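Local coordinates for poly-beta-1,6-N-acetyl-D-glucosamine export protein (Escherichia coli, PDB 4Y25) that exports the biofilm polysaccharide poly-beta-1,6-N-acetyl-D-glucosamine across the outer membrane, here represented by its C-terminal beta-barrel domain, at residues D159-L171 and L191-N205. Numbering follows the deposited sequence.
Sequences DFSDSNQRHEVSL and LYYEQNTEHDTPYYN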
loop_
_atom_site.group_PDB
_atom_site.type_symbol
_atom_site.label_atom_id
_atom_site.label_comp_id
_atom_site.label_asym_id
_atom_site.label_seq_id
_atom_site.Cartn_x
_atom_site.Cartn_y
_atom_site.Cartn_z
ATOM N N ASP A 159 14.279 4.460 -10.321
ATOM C CA ASP A 159 14.891 4.739 -11.617
ATOM C C ASP A 159 14.035 4.204 -12.762
ATOM O O ASP A 159 13.840 2.995 -12.887
ATOM C CB ASP A 159 16.294 4.135 -11.686
ATOM C CG ASP A 159 17.294 5.057 -12.353
ATOM O OD1 ASP A 159 17.103 6.291 -12.294
ATOM O OD2 ASP A 159 18.271 4.545 -12.939
ATOM N N PHE A 160 13.528 5.111 -13.594
ATOM C CA PHE A 160 12.679 4.742 -14.725
ATOM C C PHE A 160 13.530 4.431 -15.952
ATOM O O PHE A 160 14.670 4.879 -16.052
ATOM C CB PHE A 160 11.687 5.865 -15.052
ATOM C CG PHE A 160 10.609 6.065 -14.019
ATOM C CD1 PHE A 160 10.926 6.388 -12.708
ATOM C CD2 PHE A 160 9.273 5.963 -14.370
ATOM C CE1 PHE A 160 9.933 6.582 -11.767
ATOM C CE2 PHE A 160 8.275 6.158 -13.434
ATOM C CZ PHE A 160 8.606 6.467 -12.131
ATOM N N SER A 161 12.969 3.680 -16.897
ATOM C CA SER A 161 13.698 3.319 -18.111
ATOM C C SER A 161 13.705 4.456 -19.135
ATOM O O SER A 161 14.083 4.257 -20.290
ATOM C CB SER A 161 13.107 2.058 -18.743
ATOM O OG SER A 161 11.794 2.291 -19.223
ATOM N N ASP A 162 13.284 5.644 -18.708
ATOM C CA ASP A 162 13.323 6.823 -19.566
ATOM C C ASP A 162 14.102 7.953 -18.891
ATOM O O ASP A 162 13.752 9.128 -19.023
ATOM C CB ASP A 162 11.903 7.277 -19.930
ATOM C CG ASP A 162 11.129 7.827 -18.742
ATOM O OD1 ASP A 162 11.534 7.577 -17.589
ATOM O OD2 ASP A 162 10.105 8.508 -18.963
ATOM N N SER A 163 15.144 7.566 -18.156
ATOM C CA SER A 163 16.083 8.483 -17.502
ATOM C C SER A 163 15.499 9.226 -16.298
ATOM O O SER A 163 16.232 9.897 -15.571
ATOM C CB SER A 163 16.631 9.500 -18.512
ATOM O OG SER A 163 17.470 10.449 -17.876
ATOM N N ASN A 164 14.194 9.106 -16.077
ATOM C CA ASN A 164 13.567 9.785 -14.948
ATOM C C ASN A 164 13.843 9.079 -13.631
ATOM O O ASN A 164 13.677 7.865 -13.523
ATOM C CB ASN A 164 12.056 9.899 -15.153
ATOM C CG ASN A 164 11.378 10.698 -14.050
ATOM O OD1 ASN A 164 11.381 11.930 -14.069
ATOM N ND2 ASN A 164 10.799 9.999 -13.080
ATOM N N GLN A 165 14.269 9.837 -12.627
ATOM C CA GLN A 165 14.421 9.272 -11.295
ATOM C C GLN A 165 13.515 9.978 -10.294
ATOM O O GLN A 165 13.548 11.200 -10.150
ATOM C CB GLN A 165 15.881 9.322 -10.825
ATOM C CG GLN A 165 16.727 10.441 -11.396
ATOM C CD GLN A 165 18.092 10.511 -10.732
ATOM O OE1 GLN A 165 18.770 9.494 -10.575
ATOM N NE2 GLN A 165 18.500 11.712 -10.339
ATOM N N ARG A 166 12.705 9.180 -9.610
ATOM C CA ARG A 166 11.755 9.681 -8.630
ATOM C C ARG A 166 12.225 9.404 -7.209
ATOM O O ARG A 166 12.409 8.249 -6.823
ATOM C CB ARG A 166 10.383 9.045 -8.856
ATOM C CG ARG A 166 9.335 9.444 -7.837
ATOM C CD ARG A 166 7.977 8.886 -8.217
ATOM N NE ARG A 166 7.539 9.374 -9.521
ATOM C CZ ARG A 166 6.415 8.996 -10.120
ATOM N NH1 ARG A 166 5.612 8.119 -9.532
ATOM N NH2 ARG A 166 6.097 9.492 -11.307
ATOM N N HIS A 167 12.425 10.464 -6.434
ATOM C CA HIS A 167 12.749 10.315 -5.023
ATOM C C HIS A 167 11.543 10.715 -4.183
ATOM O O HIS A 167 11.190 11.890 -4.106
ATOM C CB HIS A 167 13.971 11.157 -4.642
ATOM C CG HIS A 167 15.031 11.200 -5.698
ATOM N ND1 HIS A 167 14.985 12.074 -6.764
ATOM C CD2 HIS A 167 16.167 10.479 -5.855
ATOM C CE1 HIS A 167 16.046 11.890 -7.529
ATOM N NE2 HIS A 167 16.779 10.926 -7.000
ATOM N N GLU A 168 10.901 9.728 -3.569
ATOM C CA GLU A 168 9.746 9.984 -2.721
ATOM C C GLU A 168 10.135 9.919 -1.250
ATOM O O GLU A 168 10.998 9.132 -0.865
ATOM C CB GLU A 168 8.628 8.983 -3.014
ATOM C CG GLU A 168 8.098 9.042 -4.434
ATOM C CD GLU A 168 7.040 7.990 -4.702
ATOM O OE1 GLU A 168 5.895 8.161 -4.235
ATOM O OE2 GLU A 168 7.351 6.993 -5.383
ATOM N N VAL A 169 9.509 10.762 -0.433
ATOM C CA VAL A 169 9.705 10.730 1.014
ATOM C C VAL A 169 8.362 10.906 1.714
ATOM O O VAL A 169 7.551 11.741 1.312
ATOM C CB VAL A 169 10.676 11.831 1.503
ATOM C CG1 VAL A 169 10.881 11.732 3.007
ATOM C CG2 VAL A 169 12.012 11.742 0.785
ATOM N N SER A 170 8.123 10.116 2.755
ATOM C CA SER A 170 6.891 10.237 3.523
ATOM C C SER A 170 7.181 10.249 5.017
ATOM O O SER A 170 8.159 9.661 5.477
ATOM C CB SER A 170 5.926 9.100 3.185
ATOM O OG SER A 170 6.476 7.845 3.537
ATOM N N LEU A 171 6.328 10.933 5.770
ATOM C CA LEU A 171 6.444 10.964 7.220
ATOM C C LEU A 171 5.061 10.887 7.848
ATOM O O LEU A 171 4.250 11.799 7.701
ATOM C CB LEU A 171 7.174 12.226 7.682
ATOM C CG LEU A 171 7.216 12.454 9.194
ATOM C CD1 LEU A 171 7.837 11.260 9.909
ATOM C CD2 LEU A 171 7.976 13.730 9.519
ATOM N N LEU A 191 2.694 13.456 5.939
ATOM C CA LEU A 191 3.457 14.339 5.067
ATOM C C LEU A 191 4.040 13.535 3.912
ATOM O O LEU A 191 4.368 12.359 4.070
ATOM C CB LEU A 191 4.571 15.047 5.838
ATOM C CG LEU A 191 4.155 15.888 7.044
ATOM C CD1 LEU A 191 5.357 16.602 7.633
ATOM C CD2 LEU A 191 3.080 16.881 6.652
ATOM N N TYR A 192 4.168 14.165 2.750
ATOM C CA TYR A 192 4.664 13.469 1.571
ATOM C C TYR A 192 5.431 14.405 0.645
ATOM O O TYR A 192 5.038 15.552 0.437
ATOM C CB TYR A 192 3.505 12.814 0.819
ATOM C CG TYR A 192 3.902 12.137 -0.474
ATOM C CD1 TYR A 192 4.621 10.945 -0.469
ATOM C CD2 TYR A 192 3.547 12.683 -1.701
ATOM C CE1 TYR A 192 4.982 10.323 -1.652
ATOM C CE2 TYR A 192 3.902 12.067 -2.888
ATOM C CZ TYR A 192 4.618 10.889 -2.858
ATOM O OH TYR A 192 4.969 10.281 -4.041
ATOM N N TYR A 193 6.530 13.898 0.096
ATOM C CA TYR A 193 7.374 14.658 -0.817
ATOM C C TYR A 193 7.748 13.796 -2.018
ATOM O O TYR A 193 8.143 12.642 -1.861
ATOM C CB TYR A 193 8.628 15.155 -0.092
ATOM C CG TYR A 193 9.596 15.943 -0.951
ATOM C CD1 TYR A 193 9.349 17.271 -1.275
ATOM C CD2 TYR A 193 10.767 15.363 -1.420
ATOM C CE1 TYR A 193 10.237 17.996 -2.053
ATOM C CE2 TYR A 193 11.660 16.077 -2.197
ATOM C CZ TYR A 193 11.392 17.392 -2.511
ATOM O OH TYR A 193 12.282 18.101 -3.285
ATOM N N GLU A 194 7.608 14.354 -3.216
ATOM C CA GLU A 194 7.961 13.645 -4.441
ATOM C C GLU A 194 8.672 14.566 -5.426
ATOM O O GLU A 194 8.202 15.668 -5.712
ATOM C CB GLU A 194 6.717 13.041 -5.101
ATOM C CG GLU A 194 6.991 12.378 -6.448
ATOM C CD GLU A 194 5.725 11.937 -7.161
ATOM O OE1 GLU A 194 4.634 12.021 -6.556
ATOM O OE2 GLU A 194 5.820 11.508 -8.332
ATOM N N GLN A 195 9.808 14.108 -5.942
ATOM C CA GLN A 195 10.567 14.875 -6.921
ATOM C C GLN A 195 10.954 14.003 -8.112
ATOM O O GLN A 195 11.410 12.873 -7.944
ATOM C CB GLN A 195 11.812 15.487 -6.272
ATOM C CG GLN A 195 12.890 15.929 -7.251
ATOM C CD GLN A 195 14.132 15.063 -7.176
ATOM O OE1 GLN A 195 14.320 14.311 -6.220
ATOM N NE2 GLN A 195 14.987 15.162 -8.190
ATOM N N ASN A 196 10.755 14.531 -9.316
ATOM C CA ASN A 196 11.114 13.818 -10.537
ATOM C C ASN A 196 12.087 14.626 -11.388
ATOM O O ASN A 196 12.537 15.695 -10.974
ATOM C CB ASN A 196 9.862 13.481 -11.344
ATOM C CG ASN A 196 8.986 12.457 -10.654
ATOM O OD1 ASN A 196 9.237 11.256 -10.735
ATOM N ND2 ASN A 196 7.947 12.929 -9.974
ATOM N N THR A 197 12.416 14.121 -12.574
ATOM C CA THR A 197 13.401 14.790 -13.420
ATOM C C THR A 197 12.938 14.993 -14.864
ATOM O O THR A 197 13.064 16.095 -15.399
ATOM C CB THR A 197 14.742 14.022 -13.433
ATOM O OG1 THR A 197 14.509 12.643 -13.740
ATOM C CG2 THR A 197 15.421 14.121 -12.076
ATOM N N GLU A 198 12.413 13.948 -15.497
ATOM C CA GLU A 198 11.969 14.062 -16.888
ATOM C C GLU A 198 10.765 15.000 -16.987
ATOM O O GLU A 198 9.799 14.860 -16.240
ATOM C CB GLU A 198 11.633 12.684 -17.466
ATOM C CG GLU A 198 11.609 12.640 -18.991
ATOM C CD GLU A 198 12.999 12.669 -19.606
ATOM O OE1 GLU A 198 13.993 12.556 -18.855
ATOM O OE2 GLU A 198 13.098 12.806 -20.844
ATOM N N HIS A 199 10.825 15.952 -17.917
ATOM C CA HIS A 199 9.888 17.075 -17.916
ATOM C C HIS A 199 8.716 16.941 -18.887
ATOM O O HIS A 199 7.604 17.371 -18.579
ATOM C CB HIS A 199 10.646 18.373 -18.202
ATOM C CG HIS A 199 11.143 19.057 -16.970
ATOM N ND1 HIS A 199 11.953 20.173 -17.004
ATOM C CD2 HIS A 199 10.948 18.778 -15.658
ATOM C CE1 HIS A 199 12.230 20.553 -15.770
ATOM N NE2 HIS A 199 11.631 19.723 -14.934
ATOM N N ASP A 200 8.960 16.364 -20.057
ATOM C CA ASP A 200 7.873 16.089 -20.990
ATOM C C ASP A 200 7.582 14.594 -21.003
ATOM O O ASP A 200 8.265 13.821 -21.674
ATOM C CB ASP A 200 8.207 16.596 -22.395
ATOM C CG ASP A 200 8.811 17.989 -22.386
ATOM O OD1 ASP A 200 8.078 18.960 -22.675
ATOM O OD2 ASP A 200 10.021 18.114 -22.102
ATOM N N THR A 201 6.568 14.195 -20.241
ATOM C CA THR A 201 6.271 12.783 -20.028
ATOM C C THR A 201 4.823 12.439 -20.367
ATOM O O THR A 201 3.927 13.265 -20.190
ATOM C CB THR A 201 6.539 12.370 -18.563
ATOM O OG1 THR A 201 5.495 12.878 -17.722
ATOM C CG2 THR A 201 7.885 12.897 -18.085
ATOM N N PRO A 202 4.597 11.213 -20.864
ATOM C CA PRO A 202 3.261 10.680 -21.155
ATOM C C PRO A 202 2.573 10.067 -19.932
ATOM O O PRO A 202 1.538 9.415 -20.071
ATOM C CB PRO A 202 3.542 9.610 -22.208
ATOM C CG PRO A 202 4.907 9.129 -21.872
ATOM C CD PRO A 202 5.662 10.325 -21.365
ATOM N N TYR A 203 3.153 10.268 -18.754
ATOM C CA TYR A 203 2.549 9.825 -17.501
ATOM C C TYR A 203 2.673 10.951 -16.482
ATOM O O TYR A 203 3.492 11.854 -16.659
ATOM C CB TYR A 203 3.214 8.543 -16.990
ATOM C CG TYR A 203 4.704 8.669 -16.740
ATOM C CD1 TYR A 203 5.619 8.470 -17.767
ATOM C CD2 TYR A 203 5.194 8.981 -15.479
ATOM C CE1 TYR A 203 6.979 8.585 -17.546
ATOM C CE2 TYR A 203 6.553 9.098 -15.248
ATOM C CZ TYR A 203 7.440 8.898 -16.285
ATOM O OH TYR A 203 8.793 9.012 -16.064
ATOM N N TYR A 204 1.864 10.916 -15.426
ATOM C CA TYR A 204 1.896 11.998 -14.447
ATOM C C TYR A 204 3.218 11.987 -13.695
ATOM O O TYR A 204 3.435 11.171 -12.799
ATOM C CB TYR A 204 0.725 11.908 -13.465
ATOM C CG TYR A 204 0.635 13.110 -12.547
ATOM C CD1 TYR A 204 0.405 14.382 -13.058
ATOM C CD2 TYR A 204 0.782 12.976 -11.172
ATOM C CE1 TYR A 204 0.328 15.487 -12.227
ATOM C CE2 TYR A 204 0.704 14.076 -10.331
ATOM C CZ TYR A 204 0.477 15.327 -10.864
ATOM O OH TYR A 204 0.398 16.425 -10.035
ATOM N N ASN A 205 4.099 12.905 -14.076
ATOM C CA ASN A 205 5.425 12.998 -13.486
ATOM C C ASN A 205 5.692 14.383 -12.904
ATOM O O ASN A 205 6.499 15.139 -13.446
ATOM C CB ASN A 205 6.488 12.657 -14.531
ATOM C CG ASN A 205 7.748 12.092 -13.918
ATOM O OD1 ASN A 205 7.693 11.182 -13.091
ATOM N ND2 ASN A 205 8.895 12.626 -14.322
#
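Arg166 reaches across to Glu194, Asn196 and Asn205 at the end of the hairpin of strands 165-179 and 183-195 in the 16-stranded antiparallel outer-membrane barrel, where the 161-164 turn enters the first strand and a loop leaves the second. Farther along this ladder Val169 and Tyr193 are a hydrogen-bonded pair. From its CB, 3.1 Å from Asn196 OD1, the arginine chain runs alongside Asn196 in the same direction. CG, anti to the backbone N (chi1 177°), still lies by that oxygen and passes Glu194 CG; CD nears Glu194 OE2. A bend at chi3 then lets Arg166 NE donate an almost straight bond to a lone pair of Asn196 OD1 (2.8 Å). Asn196 ND2 is held by Pro206 O and Glu194 OE2. The latter oxygen lies over one guanidinium face, nearest to CZ and NH1 as well and 3.0 Å from Arg166 NE, a salt bridge of charge alone; Phe160 CZ covers the opposite face. Arg166 NH2 bonds in plane to Asn205 OD1 (2.9 Å). Asn164 ND2 also donates to Asn196 OD1, and its OD1 gathers the backbone N-H groups of Thr197 and Glu198, joining turn to loop. Asn205 ND2 gives Asn164 OD1 a third hydrogen bond, from above its carbonyl plane, at 2.6 Å.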